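Local coordinates for protein DNA polymerase III beta subunit (PDB 2AVT) that probably forms a ring-shaped dimeric sliding clamp around DNA that tethers the replicative DNA polymerase to its template, at residues Ser33-Val38 against Lys118-Tyr123; Val222-Phe225 against Gln230-Phe233; Phe279-Ala284 against Gly309-Asp314; Leu325-Asn330 against Arg355-Thr360. One frame throughout, in Å; residues are numbered along the deposited sequence.

Contact 1: Ser33-Val38 against Lys118-Tyr123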
loop_
_atom_site.group_PDB
_atom_site.type_symbol
_atom_site.label_atom_id
_atom_site.label_comp_id
_atom_site.label_asym_id
_atom_site.label_seq_id
_atom_site.Cartn_x
_atom_site.Cartn_y
_atom_site.Cartn_z
ATOM N N SER A 33 4.003 20.942 -11.545
ATOM C CA SER A 33 3.325 21.949 -10.754
ATOM C C SER A 33 1.813 22.007 -10.922
ATOM O O SER A 33 1.243 21.505 -11.908
ATOM C CB SER A 33 3.932 23.320 -11.044
ATOM O OG SER A 33 3.736 23.676 -12.395
ATOM N N ILE A 34 1.155 22.571 -9.915
ATOM C CA ILE A 34 -0.278 22.752 -9.999
ATOM C C ILE A 34 -0.445 24.239 -10.274
ATOM O O ILE A 34 0.273 25.081 -9.714
ATOM C CB ILE A 34 -0.999 22.334 -8.690
ATOM C CG1 ILE A 34 -2.510 22.538 -8.850
ATOM C CG2 ILE A 34 -0.454 23.109 -7.519
ATOM C CD1 ILE A 34 -3.354 21.648 -7.956
ATOM N N LYS A 35 -1.359 24.566 -11.176
ATOM C CA LYS A 35 -1.600 25.953 -11.528
ATOM C C LYS A 35 -2.826 26.427 -10.771
ATOM O O LYS A 35 -3.857 25.763 -10.765
ATOM C CB LYS A 35 -1.810 26.072 -13.042
ATOM C CG LYS A 35 -2.144 27.454 -13.539
ATOM C CD LYS A 35 -2.417 27.407 -15.039
ATOM C CE LYS A 35 -3.047 28.699 -15.533
ATOM N NZ LYS A 35 -3.658 28.514 -16.893
ATOM N N ILE A 36 -2.699 27.572 -10.114
ATOM C CA ILE A 36 -3.794 28.121 -9.335
ATOM C C ILE A 36 -4.182 29.486 -9.879
ATOM O O ILE A 36 -3.372 30.413 -9.886
ATOM C CB ILE A 36 -3.388 28.278 -7.859
ATOM C CG1 ILE A 36 -2.961 26.922 -7.292
ATOM C CG2 ILE A 36 -4.549 28.835 -7.057
ATOM C CD1 ILE A 36 -2.508 26.981 -5.852
ATOM N N GLU A 37 -5.412 29.603 -10.361
ATOM C CA GLU A 37 -5.887 30.877 -10.880
ATOM C C GLU A 37 -7.048 31.324 -10.015
ATOM O O GLU A 37 -8.030 30.605 -9.862
ATOM C CB GLU A 37 -6.352 30.736 -12.323
ATOM C CG GLU A 37 -5.264 30.316 -13.269
ATOM C CD GLU A 37 -5.805 29.998 -14.645
ATOM O OE1 GLU A 37 -6.720 29.141 -14.744
ATOM O OE2 GLU A 37 -5.310 30.601 -15.621
ATOM N N VAL A 38 -6.929 32.518 -9.454
ATOM C CA VAL A 38 -7.965 33.047 -8.594
ATOM C C VAL A 38 -8.741 34.136 -9.321
ATOM O O VAL A 38 -8.167 35.142 -9.753
ATOM C CB VAL A 38 -7.353 33.620 -7.294
ATOM C CG1 VAL A 38 -8.448 34.156 -6.394
ATOM C CG2 VAL A 38 -6.543 32.532 -6.573
ATOM N N LYS A 118 6.080 29.938 -9.207
ATOM C CA LYS A 118 6.492 30.445 -10.509
ATOM C C LYS A 118 5.353 31.142 -11.217
ATOM O O LYS A 118 4.180 30.881 -10.937
ATOM C CB LYS A 118 6.993 29.304 -11.396
ATOM C CG LYS A 118 8.237 28.588 -10.891
ATOM C CD LYS A 118 8.729 27.599 -11.938
ATOM C CE LYS A 118 9.971 26.842 -11.477
ATOM N NZ LYS A 118 9.656 25.887 -10.388
ATOM N N ASP A 119 5.717 32.028 -12.138
ATOM C CA ASP A 119 4.756 32.778 -12.937
ATOM C C ASP A 119 4.010 31.781 -13.825
ATOM O O ASP A 119 4.620 30.885 -14.403
ATOM C CB ASP A 119 5.495 33.787 -13.815
ATOM C CG ASP A 119 4.570 34.796 -14.446
ATOM O OD1 ASP A 119 3.683 34.402 -15.239
ATOM O OD2 ASP A 119 4.729 35.992 -14.133
ATOM N N VAL A 120 2.698 31.943 -13.938
ATOM C CA VAL A 120 1.892 31.028 -14.745
ATOM C C VAL A 120 2.223 31.017 -16.234
ATOM O O VAL A 120 1.888 30.059 -16.919
ATOM C CB VAL A 120 0.378 31.313 -14.597
ATOM C CG1 VAL A 120 -0.081 30.971 -13.191
ATOM C CG2 VAL A 120 0.090 32.771 -14.930
ATOM N N ASP A 121 2.865 32.064 -16.744
ATOM C CA ASP A 121 3.196 32.080 -18.164
ATOM C C ASP A 121 4.159 30.956 -18.523
ATOM O O ASP A 121 4.398 30.688 -19.696
ATOM C CB ASP A 121 3.784 33.430 -18.591
ATOM C CG ASP A 121 4.980 33.843 -17.760
ATOM O OD1 ASP A 121 5.867 32.996 -17.520
ATOM O OD2 ASP A 121 5.037 35.030 -17.357
ATOM N N GLN A 122 4.701 30.282 -17.515
ATOM C CA GLN A 122 5.612 29.172 -17.778
ATOM C C GLN A 122 4.835 27.885 -18.068
ATOM O O GLN A 122 5.395 26.909 -18.567
ATOM C CB GLN A 122 6.554 28.958 -16.585
ATOM C CG GLN A 122 7.468 30.147 -16.315
ATOM C CD GLN A 122 8.529 29.864 -15.264
ATOM O OE1 GLN A 122 9.111 28.780 -15.229
ATOM N NE2 GLN A 122 8.804 30.851 -14.418
ATOM N N TYR A 123 3.539 27.898 -17.767
ATOM C CA TYR A 123 2.683 26.729 -17.968
ATOM C C TYR A 123 2.093 26.676 -19.385
ATOM O O TYR A 123 1.700 27.693 -19.931
ATOM C CB TYR A 123 1.536 26.753 -16.952
ATOM C CG TYR A 123 0.980 25.392 -16.638
ATOM C CD1 TYR A 123 1.675 24.508 -15.814
ATOM C CD2 TYR A 123 -0.216 24.968 -17.201
ATOM C CE1 TYR A 123 1.193 23.236 -15.558
ATOM C CE2 TYR A 123 -0.703 23.706 -16.959
ATOM C CZ TYR A 123 0.005 22.841 -16.139
ATOM O OH TYR A 123 -0.477 21.577 -15.931
#
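CG of Lys-35 stands anti to the backbone N (chi1 177°) and the chain beyond it is extended, which carries the methylenes out over the turn at Val-120 and Tyr-123. Its CG lies 4.1 Å from CG1 of Val-120, the two side chains crossing at about a right angle. One carbon further on, CD of Lys-35 comes to 3.9 Å from CD2 of Tyr-123, slanting against the ring. From the same side of the ring plane, Ser-33 approaches obliquely with its carbonyl oxygen, 4.0 Å from CE1 of Tyr-123, and with OG near CD1. That carbonyl oxygen is buried with no polar partner in the model, whereas OG is bonded to the carbonyl of Ile-30 and the Tyr-123 hydroxyl to OG of Ser-48. The Lys-35 ammonium pairs with OE2 of Glu-37, two residues on, in a salt bridge whose hydrogen bond is weak. A backbone bond from Tyr-123 N to Val-120 O, 2.8 Å long, closes the 3-10 turn. Thus the loop after strand 111-116 packs on strand 33-39 within the clamp's N-terminal domain, Val-120 also touching strand 73-78, while Ile-34 points away to meet helix 8-18.

Contact 2: Val222-Phe225 against Gln230-Phe233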
loop_
_atom_site.group_PDB
_atom_site.type_symbol
_atom_site.label_atom_id
_atom_site.label_comp_id
_atom_site.label_asym_id
_atom_site.label_seq_id
_atom_site.Cartn_x
_atom_site.Cartn_y
_atom_site.Cartn_z
ATOM N N VAL A 222 -22.497 14.484 -17.307
ATOM C CA VAL A 222 -21.430 15.316 -17.835
ATOM C C VAL A 222 -21.714 15.597 -19.305
ATOM O O VAL A 222 -22.434 14.849 -19.969
ATOM C CB VAL A 222 -20.043 14.628 -17.743
ATOM C CG1 VAL A 222 -19.588 14.547 -16.303
ATOM C CG2 VAL A 222 -20.104 13.238 -18.363
ATOM N N GLU A 223 -21.154 16.693 -19.798
ATOM C CA GLU A 223 -21.287 17.072 -21.191
ATOM C C GLU A 223 -19.991 16.628 -21.858
ATOM O O GLU A 223 -18.908 16.858 -21.323
ATOM C CB GLU A 223 -21.432 18.585 -21.316
ATOM C CG GLU A 223 -22.674 19.150 -20.668
ATOM C CD GLU A 223 -22.758 20.652 -20.821
ATOM O OE1 GLU A 223 -21.854 21.356 -20.313
ATOM O OE2 GLU A 223 -23.723 21.130 -21.451
ATOM N N VAL A 224 -20.096 15.992 -23.020
ATOM C CA VAL A 224 -18.920 15.515 -23.741
ATOM C C VAL A 224 -18.752 16.280 -25.054
ATOM O O VAL A 224 -19.673 16.330 -25.871
ATOM C CB VAL A 224 -19.039 13.998 -24.058
ATOM C CG1 VAL A 224 -17.726 13.477 -24.626
ATOM C CG2 VAL A 224 -19.407 13.226 -22.809
ATOM N N PHE A 225 -17.581 16.886 -25.247
ATOM C CA PHE A 225 -17.291 17.640 -26.464
ATOM C C PHE A 225 -16.118 17.001 -27.196
ATOM O O PHE A 225 -15.190 16.487 -26.565
ATOM C CB PHE A 225 -16.950 19.093 -26.136
ATOM C CG PHE A 225 -18.021 19.811 -25.375
ATOM C CD1 PHE A 225 -19.043 20.461 -26.042
ATOM C CD2 PHE A 225 -18.016 19.821 -23.990
ATOM C CE1 PHE A 225 -20.041 21.109 -25.341
ATOM C CE2 PHE A 225 -19.007 20.465 -23.288
ATOM C CZ PHE A 225 -20.024 21.111 -23.959
ATOM N N GLN A 230 -8.538 15.881 -29.081
ATOM C CA GLN A 230 -8.960 15.525 -27.734
ATOM C C GLN A 230 -10.458 15.564 -27.486
ATOM O O GLN A 230 -11.238 16.081 -28.294
ATOM C CB GLN A 230 -8.261 16.415 -26.698
ATOM C CG GLN A 230 -7.956 17.826 -27.159
ATOM C CD GLN A 230 -7.508 18.731 -26.020
ATOM O OE1 GLN A 230 -6.833 18.295 -25.088
ATOM N NE2 GLN A 230 -7.876 19.996 -26.099
ATOM N N ILE A 231 -10.845 14.998 -26.351
ATOM C CA ILE A 231 -12.233 14.963 -25.939
ATOM C C ILE A 231 -12.300 15.659 -24.580
ATOM O O ILE A 231 -11.393 15.521 -23.750
ATOM C CB ILE A 231 -12.732 13.503 -25.843
ATOM C CG1 ILE A 231 -14.154 13.458 -25.286
ATOM C CG2 ILE A 231 -11.796 12.686 -24.983
ATOM C CD1 ILE A 231 -14.696 12.047 -25.171
ATOM N N LEU A 232 -13.353 16.443 -24.378
ATOM C CA LEU A 232 -13.550 17.169 -23.135
ATOM C C LEU A 232 -14.792 16.662 -22.410
ATOM O O LEU A 232 -15.882 16.634 -22.983
ATOM C CB LEU A 232 -13.706 18.668 -23.421
ATOM C CG LEU A 232 -14.358 19.569 -22.360
ATOM C CD1 LEU A 232 -13.528 19.618 -21.077
ATOM C CD2 LEU A 232 -14.509 20.962 -22.936
ATOM N N PHE A 233 -14.614 16.226 -21.166
ATOM C CA PHE A 233 -15.733 15.788 -20.345
ATOM C C PHE A 233 -15.918 16.943 -19.373
ATOM O O PHE A 233 -14.957 17.357 -18.717
ATOM C CB PHE A 233 -15.401 14.513 -19.567
ATOM C CG PHE A 233 -15.130 13.321 -20.428
ATOM C CD1 PHE A 233 -13.863 13.086 -20.932
ATOM C CD2 PHE A 233 -16.137 12.412 -20.710
ATOM C CE1 PHE A 233 -13.608 11.969 -21.688
ATOM C CE2 PHE A 233 -15.887 11.291 -21.470
ATOM C CZ PHE A 233 -14.624 11.067 -21.958
#
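The ring of Phe-225 is met on a slant by Leu-232, whose CD2 lies 3.8 Å from CD2 of the ring. These two side chains run side by side and point the same way, as expected for a cross-strand pair on one face of the sheet. The second ring, Phe-233, is approached just as obliquely by Val-224, with CG2 of the valine 4.0 Å from CD2 of the phenylalanine, and it also meets the ring of Phe-211, their planes at about 55°. Both valine branches are in use: CG1, anti to the backbone N (chi1 -172°), reaches diagonally to CD1 of Ile-231 at 3.4 Å, closer than usual van der Waals contact, so packing is tight there. Beneath the side chains, Phe-225 and Leu-232 form the hydrogen-bonded pair. Phe-225 N gives to Leu-232 O over 2.8 Å, in the carbonyl plane, and Leu-232 N returns a bond of 2.9 Å to Phe-225 O, its N-H nearly straight at 172°. Val-224 and Phe-233 make the neighbouring non-hydrogen-bonded pair, where CA of Val-224 adds a C-H···O contact of 3.3 Å to Leu-232 O. Phe-233 continues inward onto Leu-142 of helix 139-149, whereas Leu-232, on the other face, touches Ser-239 and Tyr-241. This is a classic antiparallel beta hairpin, strands 221-226 and 230-234, within the clamp fold of the central domain, where one face of the sheet is packed against helices.

Contact 3: Phe279-Ala284 against Gly309-Asp314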
loop_
_atom_site.group_PDB
_atom_site.type_symbol
_atom_site.label_atom_id
_atom_site.label_comp_id
_atom_site.label_asym_id
_atom_site.label_seq_id
_atom_site.Cartn_x
_atom_site.Cartn_y
_atom_site.Cartn_z
ATOM N N PHE A 279 -4.937 -20.070 -11.852
ATOM C CA PHE A 279 -3.870 -19.134 -12.171
ATOM C C PHE A 279 -2.653 -19.333 -11.271
ATOM O O PHE A 279 -1.517 -19.217 -11.723
ATOM C CB PHE A 279 -4.370 -17.692 -12.044
ATOM C CG PHE A 279 -3.336 -16.662 -12.398
ATOM C CD1 PHE A 279 -2.769 -16.638 -13.662
ATOM C CD2 PHE A 279 -2.925 -15.725 -11.466
ATOM C CE1 PHE A 279 -1.808 -15.698 -13.991
ATOM C CE2 PHE A 279 -1.967 -14.781 -11.784
ATOM C CZ PHE A 279 -1.406 -14.766 -13.049
ATOM N N LEU A 280 -2.890 -19.637 -9.998
ATOM C CA LEU A 280 -1.793 -19.843 -9.056
ATOM C C LEU A 280 -0.842 -20.961 -9.475
ATOM O O LEU A 280 0.283 -21.043 -8.978
ATOM C CB LEU A 280 -2.335 -20.134 -7.652
ATOM C CG LEU A 280 -2.955 -18.932 -6.934
ATOM C CD1 LEU A 280 -3.486 -19.356 -5.573
ATOM C CD2 LEU A 280 -1.912 -17.830 -6.789
ATOM N N ILE A 281 -1.284 -21.817 -10.391
ATOM C CA ILE A 281 -0.441 -22.914 -10.848
ATOM C C ILE A 281 0.024 -22.697 -12.281
ATOM O O ILE A 281 1.192 -22.926 -12.608
ATOM C CB ILE A 281 -1.185 -24.260 -10.761
ATOM C CG1 ILE A 281 -1.660 -24.495 -9.328
ATOM C CG2 ILE A 281 -0.276 -25.390 -11.221
ATOM C CD1 ILE A 281 -0.568 -24.409 -8.292
ATOM N N SER A 282 -0.888 -22.242 -13.132
ATOM C CA SER A 282 -0.565 -22.004 -14.530
ATOM C C SER A 282 0.421 -20.849 -14.659
ATOM O O SER A 282 1.181 -20.770 -15.629
ATOM C CB SER A 282 -1.838 -21.671 -15.321
ATOM O OG SER A 282 -2.311 -20.369 -15.015
ATOM N N ASN A 283 0.404 -19.953 -13.678
ATOM C CA ASN A 283 1.287 -18.797 -13.697
ATOM C C ASN A 283 2.746 -19.218 -13.518
ATOM O O ASN A 283 3.664 -18.499 -13.922
ATOM C CB ASN A 283 0.880 -17.805 -12.600
ATOM C CG ASN A 283 1.531 -16.449 -12.771
ATOM O OD1 ASN A 283 1.465 -15.847 -13.843
ATOM N ND2 ASN A 283 2.159 -15.959 -11.713
ATOM N N ALA A 284 2.949 -20.390 -12.920
ATOM C CA ALA A 284 4.294 -20.907 -12.700
ATOM C C ALA A 284 4.982 -21.076 -14.043
ATOM O O ALA A 284 6.143 -20.702 -14.213
ATOM C CB ALA A 284 4.232 -22.243 -11.968
ATOM N N GLY A 309 3.107 -28.064 -9.373
ATOM C CA GLY A 309 1.988 -28.940 -9.063
ATOM C C GLY A 309 0.905 -29.109 -10.113
ATOM O O GLY A 309 1.117 -28.844 -11.297
ATOM N N LYS A 310 -0.268 -29.553 -9.667
ATOM C CA LYS A 310 -1.403 -29.795 -10.554
ATOM C C LYS A 310 -2.720 -29.294 -9.976
ATOM O O LYS A 310 -2.848 -29.107 -8.765
ATOM C CB LYS A 310 -1.535 -31.296 -10.836
ATOM C CG LYS A 310 -0.430 -31.885 -11.698
ATOM C CD LYS A 310 -0.468 -33.407 -11.651
ATOM C CE LYS A 310 -1.878 -33.933 -11.879
ATOM N NZ LYS A 310 -1.922 -35.422 -11.801
ATOM N N VAL A 311 -3.702 -29.102 -10.857
ATOM C CA VAL A 311 -5.028 -28.643 -10.458
ATOM C C VAL A 311 -6.133 -29.456 -11.129
ATOM O O VAL A 311 -6.203 -29.534 -12.356
ATOM C CB VAL A 311 -5.266 -27.164 -10.830
ATOM C CG1 VAL A 311 -6.637 -26.730 -10.346
ATOM C CG2 VAL A 311 -4.200 -26.289 -10.219
ATOM N N ASN A 312 -6.988 -30.053 -10.303
ATOM C CA ASN A 312 -8.125 -30.850 -10.754
ATOM C C ASN A 312 -9.324 -30.343 -9.958
ATOM O O ASN A 312 -9.461 -30.642 -8.769
ATOM C CB ASN A 312 -7.890 -32.336 -10.462
ATOM C CG ASN A 312 -9.145 -33.182 -10.648
ATOM O OD1 ASN A 312 -10.143 -33.004 -9.942
ATOM N ND2 ASN A 312 -9.098 -34.109 -11.599
ATOM N N GLU A 313 -10.196 -29.578 -10.607
ATOM C CA GLU A 313 -11.343 -29.022 -9.906
ATOM C C GLU A 313 -12.678 -29.105 -10.646
ATOM O O GLU A 313 -12.806 -28.632 -11.774
ATOM C CB GLU A 313 -11.051 -27.562 -9.553
ATOM C CG GLU A 313 -12.076 -26.916 -8.645
ATOM C CD GLU A 313 -11.779 -25.451 -8.395
ATOM O OE1 GLU A 313 -10.634 -25.128 -8.006
ATOM O OE2 GLU A 313 -12.689 -24.620 -8.584
ATOM N N ASP A 314 -13.669 -29.698 -9.986
ATOM C CA ASP A 314 -15.019 -29.828 -10.537
ATOM C C ASP A 314 -15.708 -28.467 -10.417
ATOM O O ASP A 314 -15.730 -27.879 -9.339
ATOM C CB ASP A 314 -15.825 -30.862 -9.744
ATOM C CG ASP A 314 -15.287 -32.275 -9.896
ATOM O OD1 ASP A 314 -14.066 -32.474 -9.709
ATOM O OD2 ASP A 314 -16.087 -33.188 -10.190
#
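Ile-281, near the end of helix 268-282, overlaps Val-311 obliquely: its CG1 sits 3.2 Å from CG2 of the valine, tighter than ordinary van der Waals contact, and its CB is 3.7 Å from the same methyl. The isoleucine divides its branches between two residues. CG1 lies anti to the carbonyl carbon (chi1 -57°) and is turned to Val-311, while CG2 is directed at the backbone of Gly-309 and comes to 3.7 Å from Gly-309 O. The carbonyl carbon follows close behind, Gly-309 C lying 4.1 Å from CG2 of Ile-281. From the strand side a single branch does the touching: CG2 of Val-311, which lies beside its own backbone N. At Gly-309 the isoleucine meets main chain, at the start of strand 309-314, and here the backbones come nearest, with 6.7 Å between CA of Ile-281 and CA of Gly-309. Val-303 of the adjacent strand 298-305 borders both Ile-281 and Val-311, and the carbonyl oxygen of Ile-281 is held by OG of Ser-305. Residues 309-313 pair as an antiparallel ladder with a strand of the second subunit and carry the sheet across the interface, where Phe-81 of that subunit packs on Ile-281 and its Ile-113 on Val-311. Between segments 279-284 and 309-314 the contact is van der Waals, methyl and methylene against a valine methyl and a carbonyl. It therefore depends on shape fit and burial of apolar surface, right beside the intersubunit strand.

Contact 4: Leu325-Asn330 against Arg355-Thr360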
loop_
_atom_site.group_PDB
_atom_site.type_symbol
_atom_site.label_atom_id
_atom_site.label_comp_id
_atom_site.label_asym_id
_atom_site.label_seq_id
_atom_site.Cartn_x
_atom_site.Cartn_y
_atom_site.Cartn_z
ATOM N N LEU A 325 -17.104 -30.475 -24.944
ATOM C CA LEU A 325 -15.966 -29.716 -25.442
ATOM C C LEU A 325 -14.843 -29.596 -24.422
ATOM O O LEU A 325 -15.075 -29.568 -23.213
ATOM C CB LEU A 325 -16.415 -28.310 -25.860
ATOM C CG LEU A 325 -15.333 -27.384 -26.417
ATOM C CD1 LEU A 325 -14.824 -27.932 -27.740
ATOM C CD2 LEU A 325 -15.893 -25.988 -26.611
ATOM N N THR A 326 -13.620 -29.533 -24.929
ATOM C CA THR A 326 -12.440 -29.377 -24.098
ATOM C C THR A 326 -11.740 -28.168 -24.680
ATOM O O THR A 326 -11.425 -28.153 -25.867
ATOM C CB THR A 326 -11.500 -30.582 -24.205
ATOM O OG1 THR A 326 -12.143 -31.745 -23.669
ATOM C CG2 THR A 326 -10.204 -30.312 -23.440
ATOM N N ILE A 327 -11.517 -27.142 -23.866
ATOM C CA ILE A 327 -10.849 -25.953 -24.374
ATOM C C ILE A 327 -9.800 -25.415 -23.394
ATOM O O ILE A 327 -9.940 -25.536 -22.176
ATOM C CB ILE A 327 -11.890 -24.852 -24.746
ATOM C CG1 ILE A 327 -11.200 -23.710 -25.495
ATOM C CG2 ILE A 327 -12.590 -24.349 -23.503
ATOM C CD1 ILE A 327 -12.157 -22.757 -26.187
ATOM N N SER A 328 -8.733 -24.848 -23.948
ATOM C CA SER A 328 -7.637 -24.308 -23.149
ATOM C C SER A 328 -7.444 -22.826 -23.431
ATOM O O SER A 328 -7.425 -22.402 -24.585
ATOM C CB SER A 328 -6.337 -25.058 -23.462
ATOM O OG SER A 328 -6.387 -26.392 -22.988
ATOM N N PHE A 329 -7.265 -22.049 -22.372
ATOM C CA PHE A 329 -7.099 -20.612 -22.512
ATOM C C PHE A 329 -6.323 -20.044 -21.320
ATOM O O PHE A 329 -6.210 -20.685 -20.277
ATOM C CB PHE A 329 -8.485 -19.972 -22.577
ATOM C CG PHE A 329 -9.374 -20.351 -21.419
ATOM C CD1 PHE A 329 -9.357 -19.621 -20.241
ATOM C CD2 PHE A 329 -10.196 -21.462 -21.495
ATOM C CE1 PHE A 329 -10.142 -19.994 -19.157
ATOM C CE2 PHE A 329 -10.982 -21.838 -20.415
ATOM C CZ PHE A 329 -10.952 -21.100 -19.245
ATOM N N ASN A 330 -5.787 -18.841 -21.474
ATOM C CA ASN A 330 -5.055 -18.210 -20.384
ATOM C C ASN A 330 -6.065 -17.715 -19.348
ATOM O O ASN A 330 -6.807 -16.776 -19.601
ATOM C CB ASN A 330 -4.227 -17.040 -20.915
ATOM C CG ASN A 330 -3.520 -16.280 -19.809
ATOM O OD1 ASN A 330 -4.153 -15.574 -19.027
ATOM N ND2 ASN A 330 -2.200 -16.433 -19.732
ATOM N N ARG A 355 -11.539 -21.662 -31.327
ATOM C CA ARG A 355 -12.292 -20.459 -31.660
ATOM C C ARG A 355 -12.583 -19.632 -30.415
ATOM O O ARG A 355 -12.736 -20.164 -29.315
ATOM C CB ARG A 355 -13.611 -20.809 -32.361
ATOM C CG ARG A 355 -13.445 -21.455 -33.732
ATOM C CD ARG A 355 -12.415 -20.711 -34.573
ATOM N NE ARG A 355 -12.304 -21.268 -35.918
ATOM C CZ ARG A 355 -13.178 -21.046 -36.896
ATOM N NH1 ARG A 355 -14.233 -20.269 -36.681
ATOM N NH2 ARG A 355 -13.005 -21.606 -38.086
ATOM N N PRO A 356 -12.639 -18.309 -30.572
ATOM C CA PRO A 356 -12.918 -17.433 -29.435
ATOM C C PRO A 356 -14.280 -17.741 -28.822
ATOM O O PRO A 356 -15.260 -17.926 -29.546
ATOM C CB PRO A 356 -12.870 -16.045 -30.060
ATOM C CG PRO A 356 -11.840 -16.210 -31.134
ATOM C CD PRO A 356 -12.222 -17.531 -31.750
ATOM N N PHE A 357 -14.333 -17.819 -27.496
ATOM C CA PHE A 357 -15.587 -18.072 -26.799
ATOM C C PHE A 357 -16.061 -16.769 -26.163
ATOM O O PHE A 357 -15.258 -16.001 -25.634
ATOM C CB PHE A 357 -15.415 -19.178 -25.745
ATOM C CG PHE A 357 -14.382 -18.884 -24.690
ATOM C CD1 PHE A 357 -13.041 -19.148 -24.921
ATOM C CD2 PHE A 357 -14.757 -18.393 -23.450
ATOM C CE1 PHE A 357 -12.096 -18.932 -23.933
ATOM C CE2 PHE A 357 -13.817 -18.177 -22.457
ATOM C CZ PHE A 357 -12.487 -18.446 -22.698
ATOM N N THR A 358 -17.367 -16.520 -26.234
ATOM C CA THR A 358 -17.945 -15.287 -25.705
ATOM C C THR A 358 -18.577 -15.411 -24.332
ATOM O O THR A 358 -19.033 -16.484 -23.925
ATOM C CB THR A 358 -19.030 -14.730 -26.644
ATOM O OG1 THR A 358 -20.124 -15.653 -26.697
ATOM C CG2 THR A 358 -18.473 -14.516 -28.043
ATOM N N LEU A 359 -18.619 -14.284 -23.632
ATOM C CA LEU A 359 -19.195 -14.222 -22.302
ATOM C C LEU A 359 -20.156 -13.031 -22.267
ATOM O O LEU A 359 -19.857 -11.965 -22.799
ATOM C CB LEU A 359 -18.093 -14.018 -21.250
ATOM C CG LEU A 359 -16.765 -14.786 -21.344
ATOM C CD1 LEU A 359 -17.039 -16.265 -21.458
ATOM C CD2 LEU A 359 -15.964 -14.309 -22.546
ATOM N N THR A 360 -21.318 -13.225 -21.656
ATOM C CA THR A 360 -22.300 -12.152 -21.540
ATOM C C THR A 360 -22.960 -12.291 -20.183
ATOM O O THR A 360 -23.117 -13.399 -19.669
ATOM C CB THR A 360 -23.395 -12.219 -22.657
ATOM O OG1 THR A 360 -24.119 -13.452 -22.560
ATOM C CG2 THR A 360 -22.765 -12.120 -24.032
#
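Within the C-terminal domain, strand 325-329, outermost in this chain's four-stranded sheet, packs on strand 357-361 of a larger sheet that continues into the central domain. CA atoms nearest each other lie 9.2 Å apart, from Ile-327 to Arg-355, so side chains bridge the gap. Phe-357 enters as the central piece: its CZ stands 3.8 Å above the plane of the Phe-329 ring, over one face and displaced toward the rim. The ring planes are inclined at 56° and the centroids are 5.1 Å apart, a geometry that is neither a parallel stack nor a clean edge-to-face meeting. Both phenylalanines hold CG between backbone N and carbonyl carbon (chi1 54° for Phe-329, 59° for Phe-357), which directs each ring toward the other sheet. Ile-327, extended with CG1 anti to its N, reaches the Phe-357 ring nearer its CG than the CZ that meets Phe-329, with CD1 of Ile-327 3.9 Å from CD1 of Phe-357. The same methyl also comes to 4.1 Å from Arg-355 O. The ring of Phe-350 joins the cluster by meeting that of Phe-357, while Leu-292 touches Ile-327 and Val-290 touches Phe-329. Apart from the one methyl near the Arg-355 carbonyl, hydrocarbon meets hydrocarbon, and the contact depends on dispersion and burial of apolar surface, without a directional bond between the two segments.

The four contacts follow one another along the chain. Contacts 1 and 2, with centres about 24 Å apart, belong to different domains yet share one sheet, because strand 52-59 of the N-terminal domain pairs with strand 238-243 of the central domain. Contacts 3 and 4 are closer, about 17 Å between centres and about 6 Å between nearest atoms, and share the sheet whose outermost strands within this chain are 309-314, continued by a strand of the second subunit, and 325-329. The centres of contacts 1 and 3 are about 54 Å apart, on opposite sides of the chain's centre. This suits a head-to-tail ring: contact 3 meets Ser-111 and Ile-113 of the second subunit, whose counterparts shortly precede segment 118-123.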